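Local coordinates for protein adenylosuccinate lyase (Francisella tularensis subsp. tularensis SCHU S4, PDB 4EEI) that probably cleaves adenylosuccinate to AMP and fumarate, and succinyl-aminoimidazole carboxamide ribotide (SAICAR) to AICAR and fumarate, in de novo purine biosynthesis, at residues R48-I53 / E78-E83; A71-I76 / F87-V92; K132-M137 / D339-R344. All blocks are in the same frame, centred on the assembly; numbering follows the deposited sequence.

Interaction 1: R48-I53 / E78-E83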
loop_
_atom_site.group_PDB
_atom_site.type_symbol
_atom_site.label_atom_id
_atom_site.label_comp_id
_atom_site.label_asym_id
_atom_site.label_seq_id
_atom_site.Cartn_x
_atom_site.Cartn_y
_atom_site.Cartn_z
ATOM N N ARG B 48 -42.925 -8.196 9.646
ATOM C CA ARG B 48 -41.876 -8.798 10.467
ATOM C C ARG B 48 -42.192 -10.253 10.812
ATOM O O ARG B 48 -41.307 -11.104 10.798
ATOM C CB ARG B 48 -41.676 -7.974 11.749
ATOM C CG ARG B 48 -40.570 -8.474 12.674
ATOM C CD ARG B 48 -40.298 -7.486 13.818
ATOM N NE ARG B 48 -39.778 -6.197 13.355
ATOM C CZ ARG B 48 -40.426 -5.036 13.456
ATOM N NH1 ARG B 48 -41.628 -4.980 14.013
ATOM N NH2 ARG B 48 -39.865 -3.917 13.011
ATOM N N ALA B 49 -43.458 -10.539 11.091
ATOM C CA ALA B 49 -43.858 -11.874 11.545
ATOM C C ALA B 49 -43.947 -12.925 10.436
ATOM O O ALA B 49 -43.957 -14.124 10.712
ATOM C CB ALA B 49 -45.192 -11.795 12.295
ATOM N N ARG B 50 -44.018 -12.480 9.185
ATOM C CA ARG B 50 -44.344 -13.385 8.086
ATOM C C ARG B 50 -43.283 -13.459 6.991
ATOM O O ARG B 50 -43.118 -14.496 6.347
ATOM C CB ARG B 50 -45.675 -12.965 7.474
ATOM C CG ARG B 50 -46.762 -12.722 8.500
ATOM C CD ARG B 50 -48.002 -13.514 8.153
ATOM N NE ARG B 50 -48.310 -13.403 6.730
ATOM C CZ ARG B 50 -49.056 -12.439 6.202
ATOM N NH1 ARG B 50 -49.580 -11.504 6.981
ATOM N NH2 ARG B 50 -49.282 -12.410 4.895
ATOM N N ALA B 51 -42.573 -12.358 6.773
ATOM C CA ALA B 51 -41.659 -12.262 5.639
ATOM C C ALA B 51 -40.559 -13.313 5.695
ATOM O O ALA B 51 -39.944 -13.533 6.743
ATOM C CB ALA B 51 -41.054 -10.861 5.544
ATOM N N GLN B 52 -40.321 -13.959 4.559
ATOM C CA GLN B 52 -39.250 -14.939 4.455
ATOM C C GLN B 52 -38.086 -14.371 3.652
ATOM O O GLN B 52 -38.285 -13.601 2.711
ATOM C CB GLN B 52 -39.763 -16.216 3.787
ATOM C CG GLN B 52 -40.919 -16.889 4.521
ATOM C CD GLN B 52 -40.487 -17.505 5.832
ATOM O OE1 GLN B 52 -39.538 -18.287 5.877
ATOM N NE2 GLN B 52 -41.177 -17.152 6.909
ATOM N N ILE B 53 -36.873 -14.751 4.028
ATOM C CA ILE B 53 -35.680 -14.348 3.286
ATOM C C ILE B 53 -35.366 -15.440 2.269
ATOM O O ILE B 53 -35.160 -16.594 2.643
ATOM C CB ILE B 53 -34.481 -14.151 4.228
ATOM C CG1 ILE B 53 -34.836 -13.150 5.323
ATOM C CG2 ILE B 53 -33.250 -13.676 3.451
ATOM C CD1 ILE B 53 -35.129 -11.744 4.794
ATOM N N GLU B 78 -43.814 -9.400 -2.789
ATOM C CA GLU B 78 -44.622 -10.415 -3.465
ATOM C C GLU B 78 -45.184 -11.457 -2.491
ATOM O O GLU B 78 -45.982 -12.315 -2.878
ATOM C CB GLU B 78 -43.841 -11.078 -4.611
ATOM C CG GLU B 78 -42.750 -12.043 -4.175
ATOM C CD GLU B 78 -41.990 -12.638 -5.355
ATOM O OE1 GLU B 78 -42.219 -12.202 -6.505
ATOM O OE2 GLU B 78 -41.162 -13.541 -5.130
ATOM N N GLN B 79 -44.776 -11.374 -1.225
ATOM C CA GLN B 79 -45.298 -12.279 -0.203
ATOM C C GLN B 79 -46.539 -11.695 0.471
ATOM O O GLN B 79 -47.157 -12.343 1.311
ATOM C CB GLN B 79 -44.226 -12.574 0.849
ATOM C CG GLN B 79 -42.969 -13.238 0.293
ATOM C CD GLN B 79 -41.908 -13.466 1.351
ATOM O OE1 GLN B 79 -42.185 -14.021 2.413
ATOM N NE2 GLN B 79 -40.686 -13.029 1.069
ATOM N N PHE B 80 -46.908 -10.475 0.096
ATOM C CA PHE B 80 -48.008 -9.773 0.763
ATOM C C PHE B 80 -49.015 -9.165 -0.207
ATOM O O PHE B 80 -48.733 -9.033 -1.400
ATOM C CB PHE B 80 -47.446 -8.675 1.668
ATOM C CG PHE B 80 -46.532 -9.194 2.735
ATOM C CD1 PHE B 80 -45.167 -9.291 2.510
ATOM C CD2 PHE B 80 -47.043 -9.612 3.955
ATOM C CE1 PHE B 80 -44.327 -9.786 3.487
ATOM C CE2 PHE B 80 -46.212 -10.107 4.940
ATOM C CZ PHE B 80 -44.848 -10.195 4.705
ATOM N N THR B 81 -50.185 -8.793 0.312
ATOM C CA THR B 81 -51.173 -8.057 -0.472
ATOM C C THR B 81 -50.572 -6.737 -0.944
ATOM O O THR B 81 -49.635 -6.218 -0.329
ATOM C CB THR B 81 -52.461 -7.766 0.336
ATOM O OG1 THR B 81 -52.141 -6.990 1.500
ATOM C CG2 THR B 81 -53.134 -9.057 0.766
ATOM N N ALA B 82 -51.106 -6.197 -2.035
ATOM C CA ALA B 82 -50.638 -4.915 -2.553
ATOM C C ALA B 82 -50.787 -3.833 -1.486
ATOM O O ALA B 82 -49.950 -2.929 -1.379
ATOM C CB ALA B 82 -51.403 -4.541 -3.804
ATOM N N GLU B 83 -51.851 -3.945 -0.694
ATOM C CA GLU B 83 -52.114 -3.008 0.399
ATOM C C GLU B 83 -51.032 -3.050 1.484
ATOM O O GLU B 83 -50.453 -2.019 1.839
ATOM C CB GLU B 83 -53.482 -3.295 1.025
ATOM C CG GLU B 83 -53.892 -2.314 2.114
ATOM C CD GLU B 83 -54.460 -1.016 1.558
ATOM O OE1 GLU B 83 -55.132 -1.061 0.503
ATOM O OE2 GLU B 83 -54.237 0.048 2.178
#
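Gln79 lays its primary amide against the backbone of Gln52 and binds both the N-H and the carbonyl oxygen of that residue, a worked example of a side-chain amide imitating a neighbouring strand. Gln52 N donates to Gln79 OE1 over 2.8 Å, with an N-H...O angle of 159°, and the donor lies in the carbonyl plane, on a lone pair. In return Gln79 NE2 donates to Gln52 O over 3.0 Å, at 167°, again onto a lone pair and close to the plane of the donor amide. Two such bonds made by one flat group fix its rotation about the last torsion. The reach comes from a chain that is extended beyond CG, with CD anti to CA.

The Gln52 side chain crosses that of Gln79 at about a right angle and turns back on its own segment, where Gln52 NE2 makes a weak bond to Arg50 O. Beside the amide, Phe80 brings the end of its ring to the other segment: Ala51 CB lies in the ring plane, 3.9 Å from Phe80 CZ, while Arg50 bends round so that its guanidinium carries Phe80 CE2 over the centre of one face. The two planes are 55° apart, so this is no parallel stack; Arg50 NH2 comes within 3.7 Å of Phe80 CD2. The charge of Arg50 is met by Glu46, in a salt bridge through NH1.

Gln79 NE2 also reaches back to Ser75 O, tying the amide to the last turn of helix 68-77. The contact thus joins residues 50-52, where helix 43-50 gives way to loop, to the loop leaving helix 68-77, at the surface, with Ala51 resting on Leu24 of helix 16-33 and Ala82 packing on Met367 of a second subunit.

Interaction 2: A71-I76 / F87-V92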
loop_
_atom_site.group_PDB
_atom_site.type_symbol
_atom_site.label_atom_id
_atom_site.label_comp_id
_atom_site.label_asym_id
_atom_site.label_seq_id
_atom_site.Cartn_x
_atom_site.Cartn_y
_atom_site.Cartn_z
ATOM N N ALA B 71 -34.673 -6.033 -6.529
ATOM C CA ALA B 71 -34.893 -7.478 -6.464
ATOM C C ALA B 71 -35.275 -7.935 -5.057
ATOM O O ALA B 71 -36.220 -8.702 -4.882
ATOM C CB ALA B 71 -33.669 -8.224 -6.950
ATOM N N PHE B 72 -34.524 -7.470 -4.061
ATOM C CA PHE B 72 -34.824 -7.775 -2.665
ATOM C C PHE B 72 -36.211 -7.281 -2.243
ATOM O O PHE B 72 -36.990 -8.031 -1.650
ATOM C CB PHE B 72 -33.755 -7.176 -1.747
ATOM C CG PHE B 72 -34.193 -7.048 -0.310
ATOM C CD1 PHE B 72 -34.231 -8.160 0.515
ATOM C CD2 PHE B 72 -34.565 -5.812 0.213
ATOM C CE1 PHE B 72 -34.632 -8.051 1.835
ATOM C CE2 PHE B 72 -34.964 -5.692 1.535
ATOM C CZ PHE B 72 -34.996 -6.815 2.346
ATOM N N CYS B 73 -36.512 -6.018 -2.535
ATOM C CA CYS B 73 -37.824 -5.463 -2.188
ATOM C C CYS B 73 -38.957 -6.244 -2.842
ATOM O O CYS B 73 -39.972 -6.558 -2.206
ATOM C CB CYS B 73 -37.906 -3.990 -2.583
ATOM S SG CYS B 73 -36.828 -2.923 -1.611
ATOM N N THR B 74 -38.780 -6.556 -4.121
ATOM C CA THR B 74 -39.772 -7.342 -4.848
ATOM C C THR B 74 -39.936 -8.718 -4.210
ATOM O O THR B 74 -41.048 -9.244 -4.141
ATOM C CB THR B 74 -39.409 -7.468 -6.342
ATOM O OG1 THR B 74 -39.363 -6.163 -6.933
ATOM C CG2 THR B 74 -40.432 -8.306 -7.088
ATOM N N SER B 75 -38.844 -9.301 -3.718
ATOM C CA SER B 75 -38.945 -10.627 -3.097
ATOM C C SER B 75 -39.781 -10.577 -1.815
ATOM O O SER B 75 -40.469 -11.538 -1.479
ATOM C CB SER B 75 -37.562 -11.232 -2.817
ATOM O OG SER B 75 -36.972 -10.674 -1.657
ATOM N N ILE B 76 -39.725 -9.450 -1.108
ATOM C CA ILE B 76 -40.535 -9.257 0.097
ATOM C C ILE B 76 -41.991 -8.921 -0.246
ATOM O O ILE B 76 -42.927 -9.588 0.211
ATOM C CB ILE B 76 -39.966 -8.126 0.985
ATOM C CG1 ILE B 76 -38.536 -8.446 1.448
ATOM C CG2 ILE B 76 -40.890 -7.864 2.164
ATOM C CD1 ILE B 76 -38.378 -9.813 2.104
ATOM N N PHE B 87 -46.308 0.621 1.653
ATOM C CA PHE B 87 -45.348 1.590 2.159
ATOM C C PHE B 87 -43.980 0.970 2.396
ATOM O O PHE B 87 -43.101 1.593 2.992
ATOM C CB PHE B 87 -45.881 2.268 3.422
ATOM C CG PHE B 87 -47.035 3.198 3.161
ATOM C CD1 PHE B 87 -48.325 2.864 3.556
ATOM C CD2 PHE B 87 -46.833 4.394 2.498
ATOM C CE1 PHE B 87 -49.385 3.718 3.309
ATOM C CE2 PHE B 87 -47.885 5.251 2.248
ATOM C CZ PHE B 87 -49.165 4.914 2.652
ATOM N N PHE B 88 -43.796 -0.255 1.917
ATOM C CA PHE B 88 -42.491 -0.889 2.008
ATOM C C PHE B 88 -41.516 -0.094 1.145
ATOM O O PHE B 88 -41.818 0.235 -0.006
ATOM C CB PHE B 88 -42.549 -2.351 1.561
ATOM C CG PHE B 88 -41.360 -3.162 2.000
ATOM C CD1 PHE B 88 -41.268 -3.624 3.305
ATOM C CD2 PHE B 88 -40.327 -3.448 1.114
ATOM C CE1 PHE B 88 -40.171 -4.373 3.724
ATOM C CE2 PHE B 88 -39.226 -4.197 1.522
ATOM C CZ PHE B 88 -39.147 -4.658 2.830
ATOM N N HIS B 89 -40.370 0.244 1.725
ATOM C CA HIS B 89 -39.345 1.020 1.027
ATOM C C HIS B 89 -39.887 2.369 0.545
ATOM O O HIS B 89 -39.784 2.716 -0.630
ATOM C CB HIS B 89 -38.776 0.213 -0.141
ATOM C CG HIS B 89 -37.447 0.701 -0.621
ATOM N ND1 HIS B 89 -36.256 0.283 -0.063
ATOM C CD2 HIS B 89 -37.117 1.569 -1.605
ATOM C CE1 HIS B 89 -35.250 0.875 -0.685
ATOM N NE2 HIS B 89 -35.747 1.661 -1.624
ATOM N N PHE B 90 -40.469 3.127 1.463
ATOM C CA PHE B 90 -41.071 4.399 1.121
ATOM C C PHE B 90 -40.144 5.523 1.567
ATOM O O PHE B 90 -39.686 5.531 2.710
ATOM C CB PHE B 90 -42.432 4.505 1.813
ATOM C CG PHE B 90 -43.202 5.739 1.471
ATOM C CD1 PHE B 90 -43.117 6.866 2.274
ATOM C CD2 PHE B 90 -44.042 5.765 0.369
ATOM C CE1 PHE B 90 -43.842 8.001 1.977
ATOM C CE2 PHE B 90 -44.770 6.905 0.060
ATOM C CZ PHE B 90 -44.668 8.028 0.867
ATOM N N GLY B 91 -39.841 6.448 0.660
ATOM C CA GLY B 91 -39.060 7.627 1.006
ATOM C C GLY B 91 -37.551 7.418 1.066
ATOM O O GLY B 91 -36.781 8.355 0.831
ATOM N N VAL B 92 -37.126 6.201 1.383
ATOM C CA VAL B 92 -35.698 5.894 1.466
ATOM C C VAL B 92 -35.064 5.773 0.089
ATOM O O VAL B 92 -35.758 5.536 -0.902
ATOM C CB VAL B 92 -35.441 4.575 2.214
ATOM C CG1 VAL B 92 -35.693 4.741 3.699
ATOM C CG2 VAL B 92 -36.308 3.451 1.645
#
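Ile76 sets its CG2 methyl over one face of the Phe88 ring, 4.0 Å from the centroid and 23° off the normal, a CH-pi contact displaced toward the rim near CZ. Cys73 meets the same ring at its edge: SG lies 4.1 Å from Phe88 CE2, close to the ring plane. That sulfur also sits 3.6 Å from His89 ND1, oblique to the imidazole ring, so it touches two successive aromatic side chains. Phe72 adds a looser touch, its CE2 lying 4.5 Å from Phe88 CZ near the edge of that ring. In this member of the lyase 1 family the packing joins helix 68-77 to the loop that leads into helix 94-131, whose first residues line the ligand pocket.

Further out, Val92 CG2 covers one face of the imidazole, and His89 ND1 is hydrogen-bonded to Glu27 of helix 16-33, which helps hold the ring beside the sulfur. Phe72 and Phe88 also lean on that helix, through Met23 and Glu27. On the helix side, Ser75 OG donates to Phe72 O over 2.6 Å. A second subunit adds an outer layer: its His358 bonds to Gly91 N and stands edge-to-face with Phe90.

Interaction 3: K132-M137 / D339-R344; sequences KEIITM and DIIEDR. With EDO (1,2-ethanediol), chain Z; EDO (1,2-ethanediol), chain R; EDO (1,2-ethanediol), chain X.
With CG anti to its carbonyl carbon (chi1 -59°) and the chain extended beyond it, Glu342 stretches from helix 339-344 to the backbone of Ile135. Ile341 has its CG2 anti to the backbone N, which places that methyl 3.5 Å from Thr136 CB and 3.7 Å from Ile134 CG2. Ile135 N donates to Glu342 OE2 over 3.1 Å, nearly straight at 165°, meeting the anti lone pair. A water then donates to both Glu342 OE2 and Glu133 O, while Arg338 pairs with Glu342 OE1 and with Glu133, so the buried carboxylate is gripped at both oxygens and is probably held ionised. Ile135 O, by contrast, faces Ile341 CG2 at 3.3 Å and has no partner in the model. A second water accepts from Met137 N and donates to Ile341 O.

Met137 CG packs on Arg344 CG, whose guanidinium forms a salt bridge with Glu250 through NH1 and also binds an ethanediol, probably from the crystallisation liquor, through NH2. Strand 135-137 and helix 339-344 run at 63° to each other, their axes 6.6 Å apart at closest approach. Here a short helix covers the first strand of the two-stranded antiparallel hairpin 135-140/143-149, which follows the long helix 94-131 after residues 132-134 in this largely helical lyase 1 family enzyme.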
loop_
_atom_site.group_PDB
_atom_site.type_symbol
_atom_site.label_atom_id
_atom_site.label_comp_id
_atom_site.label_asym_id
_atom_site.label_seq_id
_atom_site.Cartn_x
_atom_site.Cartn_y
_atom_site.Cartn_z
ATOM N N LYS B 132 7.536 -15.051 33.732
ATOM C CA LYS B 132 8.087 -13.806 34.290
ATOM C C LYS B 132 9.427 -14.042 35.008
ATOM O O LYS B 132 10.322 -13.189 34.983
ATOM C CB LYS B 132 7.058 -13.189 35.249
ATOM C CG LYS B 132 7.535 -11.998 36.092
ATOM C CD LYS B 132 6.339 -11.354 36.818
ATOM C CE LYS B 132 6.731 -10.183 37.726
ATOM N NZ LYS B 132 7.374 -10.657 38.979
ATOM N N GLU B 133 9.553 -15.217 35.617
ATOM C CA GLU B 133 10.712 -15.608 36.431
ATOM C C GLU B 133 11.928 -16.066 35.630
ATOM O O GLU B 133 13.032 -16.174 36.169
ATOM C CB GLU B 133 10.310 -16.771 37.343
ATOM C CG GLU B 133 9.833 -18.006 36.568
ATOM C CD GLU B 133 9.621 -19.228 37.447
ATOM O OE1 GLU B 133 10.613 -19.919 37.763
ATOM O OE2 GLU B 133 8.459 -19.504 37.810
ATOM N N ILE B 134 11.724 -16.365 34.354
ATOM C CA ILE B 134 12.778 -16.959 33.542
ATOM C C ILE B 134 13.704 -15.873 33.021
ATOM O O ILE B 134 13.242 -14.851 32.516
ATOM C CB ILE B 134 12.172 -17.744 32.367
ATOM C CG1 ILE B 134 11.255 -18.850 32.897
ATOM C CG2 ILE B 134 13.259 -18.312 31.476
ATOM C CD1 ILE B 134 10.551 -19.646 31.808
ATOM N N ILE B 135 15.013 -16.083 33.138
ATOM C CA ILE B 135 15.960 -15.096 32.621
ATOM C C ILE B 135 16.443 -15.509 31.225
ATOM O O ILE B 135 16.784 -16.674 30.991
ATOM C CB ILE B 135 17.132 -14.841 33.606
ATOM C CG1 ILE B 135 17.995 -13.668 33.141
ATOM C CG2 ILE B 135 17.969 -16.088 33.808
ATOM C CD1 ILE B 135 18.833 -13.072 34.269
ATOM N N THR B 136 16.427 -14.555 30.294
ATOM C CA THR B 136 16.807 -14.828 28.907
ATOM C C THR B 136 17.758 -13.741 28.424
ATOM O O THR B 136 17.883 -12.695 29.065
ATOM C CB THR B 136 15.574 -14.868 27.992
ATOM O OG1 THR B 136 15.948 -15.313 26.681
ATOM C CG2 THR B 136 14.940 -13.480 27.891
ATOM N N MET B 137 18.441 -13.988 27.309
ATOM C CA MET B 137 19.272 -12.952 26.702
ATOM C C MET B 137 18.432 -12.032 25.823
ATOM O O MET B 137 17.803 -12.482 24.851
ATOM C CB MET B 137 20.399 -13.559 25.858
ATOM C CG MET B 137 21.512 -14.211 26.653
ATOM S SD MET B 137 22.203 -13.084 27.881
ATOM C CE MET B 137 22.655 -11.705 26.826
ATOM N N ASP B 339 15.400 -24.508 30.395
ATOM C CA ASP B 339 16.821 -24.794 30.582
ATOM C C ASP B 339 17.681 -24.305 29.414
ATOM O O ASP B 339 18.785 -23.813 29.626
ATOM C CB ASP B 339 17.046 -26.276 30.867
ATOM C CG ASP B 339 16.566 -26.677 32.254
ATOM O OD1 ASP B 339 16.537 -25.806 33.155
ATOM O OD2 ASP B 339 16.218 -27.861 32.438
ATOM N N ILE B 340 17.171 -24.418 28.190
ATOM C CA ILE B 340 17.877 -23.872 27.030
ATOM C C ILE B 340 17.993 -22.355 27.141
ATOM O O ILE B 340 19.055 -21.777 26.889
ATOM C CB ILE B 340 17.175 -24.241 25.711
ATOM C CG1 ILE B 340 17.404 -25.722 25.390
ATOM C CG2 ILE B 340 17.678 -23.359 24.551
ATOM C CD1 ILE B 340 16.483 -26.257 24.321
ATOM N N ILE B 341 16.894 -21.720 27.529
ATOM C CA ILE B 341 16.838 -20.265 27.647
ATOM C C ILE B 341 17.839 -19.754 28.676
ATOM O O ILE B 341 18.609 -18.838 28.398
ATOM C CB ILE B 341 15.432 -19.822 28.066
ATOM C CG1 ILE B 341 14.447 -20.049 26.920
ATOM C CG2 ILE B 341 15.422 -18.363 28.462
ATOM C CD1 ILE B 341 13.000 -19.960 27.344
ATOM N N GLU B 342 17.831 -20.356 29.859
ATOM C CA GLU B 342 18.658 -19.862 30.951
ATOM C C GLU B 342 20.124 -20.288 30.825
ATOM O O GLU B 342 21.025 -19.591 31.297
ATOM C CB GLU B 342 18.053 -20.284 32.295
ATOM C CG GLU B 342 16.626 -19.752 32.478
ATOM C CD GLU B 342 16.105 -19.866 33.909
ATOM O OE1 GLU B 342 16.223 -20.948 34.523
ATOM O OE2 GLU B 342 15.562 -18.861 34.415
ATOM N N ASP B 343 20.368 -21.427 30.187
ATOM C CA ASP B 343 21.744 -21.865 29.953
ATOM C C ASP B 343 22.463 -20.915 28.990
ATOM O O ASP B 343 23.678 -20.722 29.078
ATOM C CB ASP B 343 21.779 -23.292 29.412
ATOM C CG ASP B 343 21.619 -24.341 30.505
ATOM O OD1 ASP B 343 21.736 -23.996 31.702
ATOM O OD2 ASP B 343 21.383 -25.516 30.156
ATOM N N ARG B 344 21.706 -20.323 28.076
ATOM C CA ARG B 344 22.267 -19.364 27.136
ATOM C C ARG B 344 22.723 -18.097 27.871
ATOM O O ARG B 344 23.752 -17.511 27.531
ATOM C CB ARG B 344 21.247 -19.054 26.030
ATOM C CG ARG B 344 21.677 -17.999 25.033
ATOM C CD ARG B 344 20.802 -18.034 23.775
ATOM N NE ARG B 344 21.183 -19.133 22.886
ATOM C CZ ARG B 344 20.351 -20.069 22.437
ATOM N NH1 ARG B 344 19.069 -20.049 22.782
ATOM N NH2 ARG B 344 20.803 -21.024 21.635
HETATM C C1 EDO Z . 24.175 -20.230 23.409
HETATM O O1 EDO Z . 24.582 -21.556 23.028
HETATM C C2 EDO Z . 24.277 -19.267 22.227
HETATM O O2 EDO Z . 23.370 -19.667 21.187
HETATM C C1 EDO R . 13.645 -27.319 28.739
HETATM O O1 EDO R . 14.969 -26.862 28.425
HETATM C C2 EDO R . 13.292 -27.007 30.194
HETATM O O2 EDO R . 11.876 -26.779 30.310
HETATM C C1 EDO X . 9.085 -13.443 39.676
HETATM O O1 EDO X . 8.881 -14.660 38.956
HETATM C C2 EDO X . 10.244 -12.681 39.050
HETATM O O2 EDO X . 10.152 -11.328 39.490
HETATM O O HOH W 1 15.089 -17.843 36.912
HETATM O O HOH W 2 18.193 -17.006 26.275
#

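In the fold
Interactions 1 and 2 are neighbours whose segments alternate along the chain; their centres lie about 11 Å apart, and they touch where Gln52 O meets Ile76 CD1 at 3.8 Å. Helix 68-77 contributes side chains to interaction 2, and the loop that leaves it supplies one segment to each contact. Of the two, interaction 2 lies by the ligands: the His89 side chain is about 5 Å from bound succinate and about 8 Å from AMP. Interaction 3 sits on the opposite side of the chain's centre, its centre about 66 Å from that of interaction 2; there the side chain of Arg344 lies about 4 Å from a potassium ion.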